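Local structure of LP04448p (Drosophila melanogaster, 2QK2) at residues P9-I12 against L13-M16; S128-L131 against E132-Q135; S180-K183 against T184-P188. The protein probably binds tubulin through this TOG domain and takes part in the growth and plus-end tracking of microtubules. All blocks are in the same frame, centred on the assembly; numbering follows the deposited sequence.

Contact 1. Residues P9-I12 against L13-M16; sequences PVDI and LSKM
D11 and S14 meet in a tight bend between helix 2-5 and helix 20-24. D11 is the centre of an inverse gamma turn, and the chain then makes a single turn with helical backbone angles at L13-K15. Two different groups of D11 hold S14. The amide N of S14 donates to OD1 of D11 at 2.9 Å, with an N-H...O angle of 154°. It reaches OD1 from above the carboxylate plane. The hydroxyl OG of S14 donates to the main-chain O of D11 at 3.1 Å, also from out of the carbonyl plane. The carboxylate can lean over S14 because CG of D11 stands anti to the backbone N (chi1 -180°). S14 is thus held through both its backbone and its side chain.

One residue on, I12 O receives the amide N of K15 at 3.0 Å. The amide N of M16, a selenomethionine, makes a weak second bond to the same oxygen at 3.2 Å. I12 O thus takes two amides, the second only weakly.

K15 runs back over the bend with its chain extended. Its CG lies 3.4 Å from D11 O. At the far end, NZ comes within 3.4 Å of CG1 of V10, and the two side chains cross at about a right angle. The methyl group packs against the end of the lysine; this is a van der Waals touch.

Backbone hydrogen bonds of V10 to K48 and E50 tie the bend to the loop after helix 29-45, and OD2 of D11 lies near the like-charged carboxylate of E50. I12 is buried against L43 and L49. K15 and M16 both lie on L42 of helix 29-45, and M16 also touches L39.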
ATOM      1  N   PRO A   9      20.538   1.930 -13.996  1.00 40.43           N
ATOM      2  CA  PRO A   9      19.501   0.900 -14.152  1.00 39.78           C
ATOM      3  C   PRO A   9      20.085  -0.487 -14.408  1.00 39.83           C
ATOM      4  O   PRO A   9      20.854  -0.683 -15.351  1.00 40.52           O
ATOM      5  CB  PRO A   9      18.683   1.408 -15.338  1.00 39.89           C
ATOM      6  CG  PRO A   9      18.844   2.900 -15.244  1.00 39.70           C
ATOM      7  CD  PRO A   9      20.317   3.033 -14.945  1.00 39.49           C
ATOM      8  N   VAL A  10      19.721  -1.446 -13.563  1.00 36.89           N
ATOM      9  CA  VAL A  10      20.215  -2.806 -13.704  1.00 36.37           C
ATOM     10  C   VAL A  10      19.148  -3.754 -14.243  1.00 36.03           C
ATOM     11  O   VAL A  10      17.974  -3.657 -13.887  1.00 34.29           O
ATOM     12  CB  VAL A  10      20.734  -3.349 -12.358  1.00 35.68           C
ATOM     13  CG1 VAL A  10      21.125  -4.810 -12.498  1.00 36.31           C
ATOM     14  CG2 VAL A  10      21.935  -2.531 -11.902  1.00 35.33           C
ATOM     15  N   ASP A  11      19.574  -4.665 -15.112  1.00 36.48           N
ATOM     16  CA  ASP A  11      18.689  -5.656 -15.710  1.00 36.86           C
ATOM     17  C   ASP A  11      18.651  -6.876 -14.797  1.00 36.15           C
ATOM     18  O   ASP A  11      19.388  -7.839 -15.020  1.00 38.69           O
ATOM     19  CB  ASP A  11      19.227  -6.068 -17.082  1.00 40.17           C
ATOM     20  CG  ASP A  11      18.350  -7.097 -17.774  1.00 42.18           C
ATOM     21  OD1 ASP A  11      17.552  -7.769 -17.092  1.00 43.29           O
ATOM     22  OD2 ASP A  11      18.471  -7.244 -19.006  1.00 46.67           O
ATOM     23  N   ILE A  12      17.807  -6.845 -13.771  1.00 33.83           N
ATOM     24  CA  ILE A  12      17.726  -7.978 -12.857  1.00 31.86           C
ATOM     25  C   ILE A  12      16.939  -9.147 -13.450  1.00 30.81           C
ATOM     26  O   ILE A  12      17.089 -10.287 -13.013  1.00 28.64           O
ATOM     27  CB  ILE A  12      17.075  -7.592 -11.505  1.00 32.54           C
ATOM     28  CG1 ILE A  12      15.642  -7.109 -11.731  1.00 30.99           C
ATOM     29  CG2 ILE A  12      17.919  -6.537 -10.803  1.00 33.44           C
ATOM     30  CD1 ILE A  12      14.834  -7.032 -10.453  1.00 35.17           C
ATOM     31  N   LEU A  13      16.099  -8.870 -14.438  1.00 29.92           N
ATOM     32  CA  LEU A  13      15.323  -9.938 -15.049  1.00 32.64           C
ATOM     33  C   LEU A  13      16.242 -10.990 -15.665  1.00 34.58           C
ATOM     34  O   LEU A  13      15.964 -12.187 -15.591  1.00 35.89           O
ATOM     35  CB  LEU A  13      14.377  -9.373 -16.112  1.00 31.22           C
ATOM     36  CG  LEU A  13      13.173  -8.609 -15.555  1.00 31.88           C
ATOM     37  CD1 LEU A  13      12.412  -7.945 -16.697  1.00 30.57           C
ATOM     38  CD2 LEU A  13      12.277  -9.565 -14.770  1.00 26.71           C
ATOM     39  N   SER A  14      17.347 -10.547 -16.255  1.00 35.16           N
ATOM     40  CA  SER A  14      18.282 -11.478 -16.878  1.00 37.77           C
ATOM     41  C   SER A  14      19.215 -12.119 -15.861  1.00 37.82           C
ATOM     42  O   SER A  14      19.961 -13.036 -16.194  1.00 39.39           O
ATOM     43  CB  SER A  14      19.105 -10.765 -17.953  1.00 37.93           C
ATOM     44  OG  SER A  14      19.857  -9.702 -17.398  1.00 42.40           O
ATOM     45  N   LYS A  15      19.162 -11.649 -14.617  1.00 38.02           N
ATOM     46  CA  LYS A  15      20.027 -12.181 -13.570  1.00 36.96           C
ATOM     47  C   LYS A  15      19.369 -13.217 -12.680  1.00 36.07           C
ATOM     48  O   LYS A  15      20.037 -13.873 -11.887  1.00 36.53           O
ATOM     49  CB  LYS A  15      20.558 -11.048 -12.698  1.00 38.97           C
ATOM     50  CG  LYS A  15      21.450 -10.074 -13.433  1.00 41.10           C
ATOM     51  CD  LYS A  15      22.037  -9.064 -12.472  1.00 45.45           C
ATOM     52  CE  LYS A  15      22.978  -8.118 -13.185  1.00 49.14           C
ATOM     53  NZ  LYS A  15      23.607  -7.181 -12.215  1.00 55.01           N
HETATM   54  N   MSE A  16      18.059 -13.373 -12.800  1.00 36.20           N
HETATM   55  CA  MSE A  16      17.369 -14.348 -11.975  1.00 34.86           C
HETATM   56  C   MSE A  16      17.689 -15.775 -12.361  1.00 33.62           C
HETATM   57  O   MSE A  16      17.981 -16.068 -13.515  1.00 33.14           O
HETATM   58  CB  MSE A  16      15.872 -14.108 -12.036  1.00 37.23           C
HETATM   59  CG  MSE A  16      15.405 -13.203 -10.911  1.00 38.10           C
HETATM   60 SE   MSE A  16      13.924 -12.208 -11.465  1.00 45.64          SE
HETATM   61  CE  MSE A  16      12.635 -13.628 -11.560  1.00 41.97           C
TER

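Contact 2. Residues S128-L131 against E132-Q135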
ATOM      1  N   SER A 128       3.332   4.936  -7.461  1.00 28.07           N
ATOM      2  CA  SER A 128       3.280   4.828  -8.917  1.00 26.48           C
ATOM      3  C   SER A 128       1.886   5.069  -9.471  1.00 27.03           C
ATOM      4  O   SER A 128       1.686   5.048 -10.682  1.00 29.57           O
ATOM      5  CB  SER A 128       3.741   3.438  -9.359  1.00 26.82           C
ATOM      6  OG  SER A 128       2.729   2.469  -9.111  1.00 25.43           O
ATOM      7  N   THR A 129       0.913   5.289  -8.598  1.00 26.38           N
ATOM      8  CA  THR A 129      -0.453   5.498  -9.058  1.00 26.24           C
ATOM      9  C   THR A 129      -1.104   6.646  -8.273  1.00 26.90           C
ATOM     10  O   THR A 129      -0.407   7.580  -7.874  1.00 28.14           O
ATOM     11  CB  THR A 129      -1.247   4.163  -8.937  1.00 24.95           C
ATOM     12  OG1 THR A 129      -2.573   4.326  -9.454  1.00 27.44           O
ATOM     13  CG2 THR A 129      -1.299   3.694  -7.491  1.00 25.37           C
ATOM     14  N   SER A 130      -2.417   6.599  -8.054  1.00 28.00           N
ATOM     15  CA  SER A 130      -3.089   7.675  -7.314  1.00 28.90           C
ATOM     16  C   SER A 130      -4.390   7.205  -6.683  1.00 29.42           C
ATOM     17  O   SER A 130      -4.916   6.150  -7.048  1.00 28.70           O
ATOM     18  CB  SER A 130      -3.403   8.841  -8.252  1.00 30.94           C
ATOM     19  OG  SER A 130      -4.412   8.468  -9.182  1.00 32.05           O
ATOM     20  N   LEU A 131      -4.914   7.988  -5.740  1.00 28.54           N
ATOM     21  CA  LEU A 131      -6.171   7.626  -5.090  1.00 29.10           C
ATOM     22  C   LEU A 131      -7.295   7.652  -6.121  1.00 29.22           C
ATOM     23  O   LEU A 131      -8.212   6.835  -6.075  1.00 29.91           O
ATOM     24  CB  LEU A 131      -6.502   8.591  -3.942  1.00 28.52           C
ATOM     25  CG  LEU A 131      -5.616   8.593  -2.692  1.00 28.86           C
ATOM     26  CD1 LEU A 131      -6.129   9.651  -1.720  1.00 31.17           C
ATOM     27  CD2 LEU A 131      -5.618   7.218  -2.026  1.00 29.54           C
ATOM     28  N   GLU A 132      -7.221   8.596  -7.055  1.00 30.33           N
ATOM     29  CA  GLU A 132      -8.237   8.707  -8.095  1.00 31.28           C
ATOM     30  C   GLU A 132      -8.301   7.394  -8.880  1.00 31.37           C
ATOM     31  O   GLU A 132      -9.383   6.847  -9.110  1.00 31.58           O
ATOM     32  CB  GLU A 132      -7.897   9.873  -9.036  1.00 34.41           C
ATOM     33  CG  GLU A 132      -8.867  10.085 -10.204  1.00 38.02           C
ATOM     34  CD  GLU A 132     -10.291  10.418  -9.767  1.00 41.94           C
ATOM     35  OE1 GLU A 132     -10.481  11.327  -8.927  1.00 43.17           O
ATOM     36  OE2 GLU A 132     -11.232   9.774 -10.276  1.00 44.94           O
ATOM     37  N   ALA A 133      -7.137   6.878  -9.262  1.00 30.49           N
ATOM     38  CA  ALA A 133      -7.069   5.633 -10.023  1.00 30.79           C
ATOM     39  C   ALA A 133      -7.477   4.398  -9.217  1.00 31.75           C
ATOM     40  O   ALA A 133      -8.058   3.459  -9.763  1.00 32.72           O
ATOM     41  CB  ALA A 133      -5.661   5.442 -10.577  1.00 28.41           C
ATOM     42  N   GLN A 134      -7.190   4.404  -7.918  1.00 32.18           N
ATOM     43  CA  GLN A 134      -7.501   3.257  -7.066  1.00 31.06           C
ATOM     44  C   GLN A 134      -8.734   3.398  -6.177  1.00 31.50           C
ATOM     45  O   GLN A 134      -8.990   2.528  -5.345  1.00 31.36           O
ATOM     46  CB  GLN A 134      -6.298   2.950  -6.172  1.00 31.41           C
ATOM     47  CG  GLN A 134      -4.986   2.768  -6.915  1.00 32.85           C
ATOM     48  CD  GLN A 134      -5.088   1.721  -8.000  1.00 34.39           C
ATOM     49  OE1 GLN A 134      -5.665   0.658  -7.787  1.00 36.22           O
ATOM     50  NE2 GLN A 134      -4.524   2.012  -9.171  1.00 35.51           N
ATOM     51  N   GLN A 135      -9.506   4.466  -6.349  1.00 31.59           N
ATOM     52  CA  GLN A 135     -10.673   4.688  -5.494  1.00 32.64           C
ATOM     53  C   GLN A 135     -11.661   3.535  -5.341  1.00 32.09           C
ATOM     54  O   GLN A 135     -12.114   3.254  -4.230  1.00 30.13           O
ATOM     55  CB  GLN A 135     -11.432   5.944  -5.934  1.00 35.23           C
ATOM     56  CG  GLN A 135     -11.847   5.954  -7.390  1.00 36.15           C
ATOM     57  CD  GLN A 135     -12.602   7.210  -7.751  1.00 37.62           C
ATOM     58  OE1 GLN A 135     -13.779   7.354  -7.426  1.00 37.63           O
ATOM     59  NE2 GLN A 135     -11.919   8.139  -8.409  1.00 35.67           N
TER
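T129 reaches forward to the side chain of Q134, in the first turns of helix 131-141. Its OG1 accepts a hydrogen bond from NE2 of Q134 at 3.0 Å. The bond is nearly straight (161°), and OG1 lies close to the amide plane of Q134. The hydroxyl is set for this by a first torsion of -177°, which puts OG1 opposite the backbone N. The methyl CG2 rests on the aliphatic part of Q134, 3.8 Å from its CG. The A133 methyl also comes up to OG1, with its CB at 3.5 Å.

S130 is the N-cap residue. Its OG accepts from the amide N of A133 at 3.2 Å, and this bond is nearly straight at 162°. The carbonyl O of S130 takes the amide N of Q134 at 3.0 Å, an i to i+4 bond that belongs to the first turn of the helix. S130 thus serves the helix start with both its hydroxyl and its carbonyl.

L131 turns its side chain away from the turn and packs on L177 of helix 171-185. Beyond it, NE2 of Q135 folds back to the carbonyl O of E132 at 2.9 Å, on a lone pair.

Q134 bends at chi2 and packs on V100 of helix 93-105. Its NE2 has a second partner there, OG of S97. With an alanine at Q134, OG1 of T129 and OG of S97 would probably lose this donor, and the T129 hydroxyl would be likely to turn more freely.

The side-chain bonds of T129 and S130 join neutral groups. The cap gives the A133 amide a partner before the regular helix bonds begin, and the buried amide NE2 of Q134 is satisfied from both the loop and helix 93-105.

Contact 3. Residues S180-K183 against T184-P188; sequences SLVK and TLNEP
S180-K183 and T184-L185 form the last turns of helix 171-185, in the HEAT-repeat fold of the TOG domain. Three regular bonds tie the two segments. The amide N of T184 donates to S180 O at 3.3 Å, that of L185 to L181 O at 2.8 Å, and that of N186 to V182 O at 3.1 Å. N186 N also makes a weak bond to K183 O. N186 is the first residue to leave helical backbone angles. The turn is continued by the amide N of E187, which donates to T184 O. The chain then leaves toward helix 190-207.

T184 is buried. Its OG1 lies 3.1 Å from the carbonyl O of L181, tucked back against its own helix. A first torsion of 53° places OG1 between its own backbone N and carbonyl carbon, which turns it back to L181 O. OG1 is hydrogen-bonded to OG of S196 on helix 190-207, which links the two helices; the approach to L181 O is not settled as a bond.

L181 and L185 are buried. L181 packs on A199 and L200 of helix 190-207 and on I157 of helix 147-161, while L185 reaches S196 and also I227 of helix 221-233. The CB of L185 sits 3.2 Å from L181 O, beyond the oxygen that its own amide uses.

E187 bends back past the helix end. Its OE1 lies 3.4 Å from K183 O; both are acceptors, so the approach is not a bond.

V182 and N186 lie side by side, pointing the same way. The amide ND2 of N186 is 3.1 Å from V182 O, but the angle is too poor for a hydrogen bond. The valine methyl flanks the same nitrogen, with ND2 of N186 to CG1 of V182 at 3.6 Å.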
ATOM      1  N   SER A 180     -17.041   7.365   3.075  1.00 25.40           N
ATOM      2  CA  SER A 180     -16.642   5.993   3.353  1.00 25.08           C
ATOM      3  C   SER A 180     -15.935   5.859   4.698  1.00 24.86           C
ATOM      4  O   SER A 180     -16.198   4.920   5.449  1.00 22.96           O
ATOM      5  CB  SER A 180     -15.723   5.470   2.243  1.00 25.69           C
ATOM      6  OG  SER A 180     -16.379   5.482   0.988  1.00 26.89           O
ATOM      7  N   LEU A 181     -15.036   6.796   4.989  1.00 22.13           N
ATOM      8  CA  LEU A 181     -14.287   6.780   6.237  1.00 23.91           C
ATOM      9  C   LEU A 181     -15.152   7.115   7.458  1.00 24.07           C
ATOM     10  O   LEU A 181     -14.909   6.600   8.547  1.00 23.50           O
ATOM     11  CB  LEU A 181     -13.093   7.747   6.151  1.00 21.86           C
ATOM     12  CG  LEU A 181     -11.928   7.275   5.269  1.00 22.00           C
ATOM     13  CD1 LEU A 181     -10.933   8.409   5.018  1.00 20.98           C
ATOM     14  CD2 LEU A 181     -11.245   6.108   5.952  1.00 19.37           C
ATOM     15  N   VAL A 182     -16.148   7.981   7.287  1.00 25.47           N
ATOM     16  CA  VAL A 182     -17.023   8.326   8.408  1.00 28.48           C
ATOM     17  C   VAL A 182     -17.820   7.076   8.768  1.00 30.66           C
ATOM     18  O   VAL A 182     -18.125   6.823   9.937  1.00 31.27           O
ATOM     19  CB  VAL A 182     -17.992   9.471   8.046  1.00 29.15           C
ATOM     20  CG1 VAL A 182     -19.068   9.614   9.122  1.00 28.35           C
ATOM     21  CG2 VAL A 182     -17.218  10.768   7.918  1.00 28.32           C
ATOM     22  N   LYS A 183     -18.132   6.283   7.750  1.00 30.46           N
ATOM     23  CA  LYS A 183     -18.877   5.052   7.953  1.00 33.24           C
ATOM     24  C   LYS A 183     -18.075   4.092   8.839  1.00 32.29           C
ATOM     25  O   LYS A 183     -18.598   3.550   9.809  1.00 33.36           O
ATOM     26  CB  LYS A 183     -19.176   4.413   6.600  1.00 36.81           C
ATOM     27  CG  LYS A 183     -20.339   3.439   6.598  1.00 41.89           C
ATOM     28  CD  LYS A 183     -20.753   3.136   5.170  1.00 46.00           C
ATOM     29  CE  LYS A 183     -21.118   4.426   4.437  1.00 50.12           C
ATOM     30  NZ  LYS A 183     -21.203   4.248   2.958  1.00 51.44           N
ATOM     31  N   THR A 184     -16.802   3.885   8.522  1.00 30.37           N
ATOM     32  CA  THR A 184     -15.992   2.986   9.333  1.00 29.57           C
ATOM     33  C   THR A 184     -15.660   3.641  10.676  1.00 29.96           C
ATOM     34  O   THR A 184     -15.392   2.954  11.664  1.00 30.47           O
ATOM     35  CB  THR A 184     -14.683   2.559   8.600  1.00 29.52           C
ATOM     36  OG1 THR A 184     -13.963   3.716   8.159  1.00 27.74           O
ATOM     37  CG2 THR A 184     -15.016   1.683   7.397  1.00 27.78           C
ATOM     38  N   LEU A 185     -15.689   4.970  10.711  1.00 29.54           N
ATOM     39  CA  LEU A 185     -15.412   5.698  11.948  1.00 30.89           C
ATOM     40  C   LEU A 185     -16.492   5.363  12.974  1.00 33.10           C
ATOM     41  O   LEU A 185     -16.231   5.309  14.178  1.00 32.79           O
ATOM     42  CB  LEU A 185     -15.413   7.208  11.694  1.00 29.22           C
ATOM     43  CG  LEU A 185     -15.284   8.120  12.920  1.00 28.84           C
ATOM     44  CD1 LEU A 185     -13.888   7.997  13.528  1.00 26.83           C
ATOM     45  CD2 LEU A 185     -15.561   9.561  12.508  1.00 27.67           C
ATOM     46  N   ASN A 186     -17.706   5.139  12.485  1.00 35.41           N
ATOM     47  CA  ASN A 186     -18.828   4.818  13.353  1.00 39.82           C
ATOM     48  C   ASN A 186     -18.991   3.319  13.575  1.00 41.91           C
ATOM     49  O   ASN A 186     -19.990   2.876  14.133  1.00 44.01           O
ATOM     50  CB  ASN A 186     -20.120   5.411  12.787  1.00 38.97           C
ATOM     51  CG  ASN A 186     -20.074   6.927  12.703  1.00 40.39           C
ATOM     52  OD1 ASN A 186     -19.581   7.595  13.611  1.00 42.82           O
ATOM     53  ND2 ASN A 186     -20.599   7.476  11.619  1.00 40.72           N
ATOM     54  N   GLU A 187     -18.008   2.540  13.134  1.00 43.48           N
ATOM     55  CA  GLU A 187     -18.043   1.093  13.315  1.00 44.42           C
ATOM     56  C   GLU A 187     -17.836   0.825  14.806  1.00 44.12           C
ATOM     57  O   GLU A 187     -17.238   1.637  15.514  1.00 43.65           O
ATOM     58  CB  GLU A 187     -16.911   0.429  12.522  1.00 47.47           C
ATOM     59  CG  GLU A 187     -17.341  -0.768  11.684  1.00 51.73           C
ATOM     60  CD  GLU A 187     -18.159  -0.363  10.472  1.00 53.70           C
ATOM     61  OE1 GLU A 187     -19.184   0.331  10.648  1.00 55.72           O
ATOM     62  OE2 GLU A 187     -17.779  -0.734   9.342  1.00 54.48           O
ATOM     63  N   PRO A 188     -18.322  -0.319  15.303  1.00 44.30           N
ATOM     64  CA  PRO A 188     -18.166  -0.649  16.724  1.00 44.15           C
ATOM     65  C   PRO A 188     -16.733  -0.993  17.114  1.00 43.93           C
ATOM     66  O   PRO A 188     -16.346  -0.840  18.270  1.00 45.70           O
ATOM     67  CB  PRO A 188     -19.099  -1.842  16.910  1.00 44.06           C
ATOM     68  CG  PRO A 188     -20.118  -1.662  15.815  1.00 45.03           C
ATOM     69  CD  PRO A 188     -19.261  -1.250  14.656  1.00 44.21           C
TER

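In the fold
The three contacts come in series along the chain, and none touches another. Contact 1 is a surface bend, with its centre about 25 Å from the chain centre. Contact 2 is partly buried, about 11 Å from that centre. Contact 3, also partly buried, lies on the opposite side of the chain's centre from contact 1, with the contact centres about 45 Å apart. Contacts 2 and 3 share an element: L131, E132 and Q135 pack on helix 171-185, whose end is contact 3. In the bend a carboxylate and two main-chain carbonyls receive the bonds. A serine caps the helix start in contact 2, while contact 3 relies on backbone bonds, buried leucines and a threonine hydroxyl.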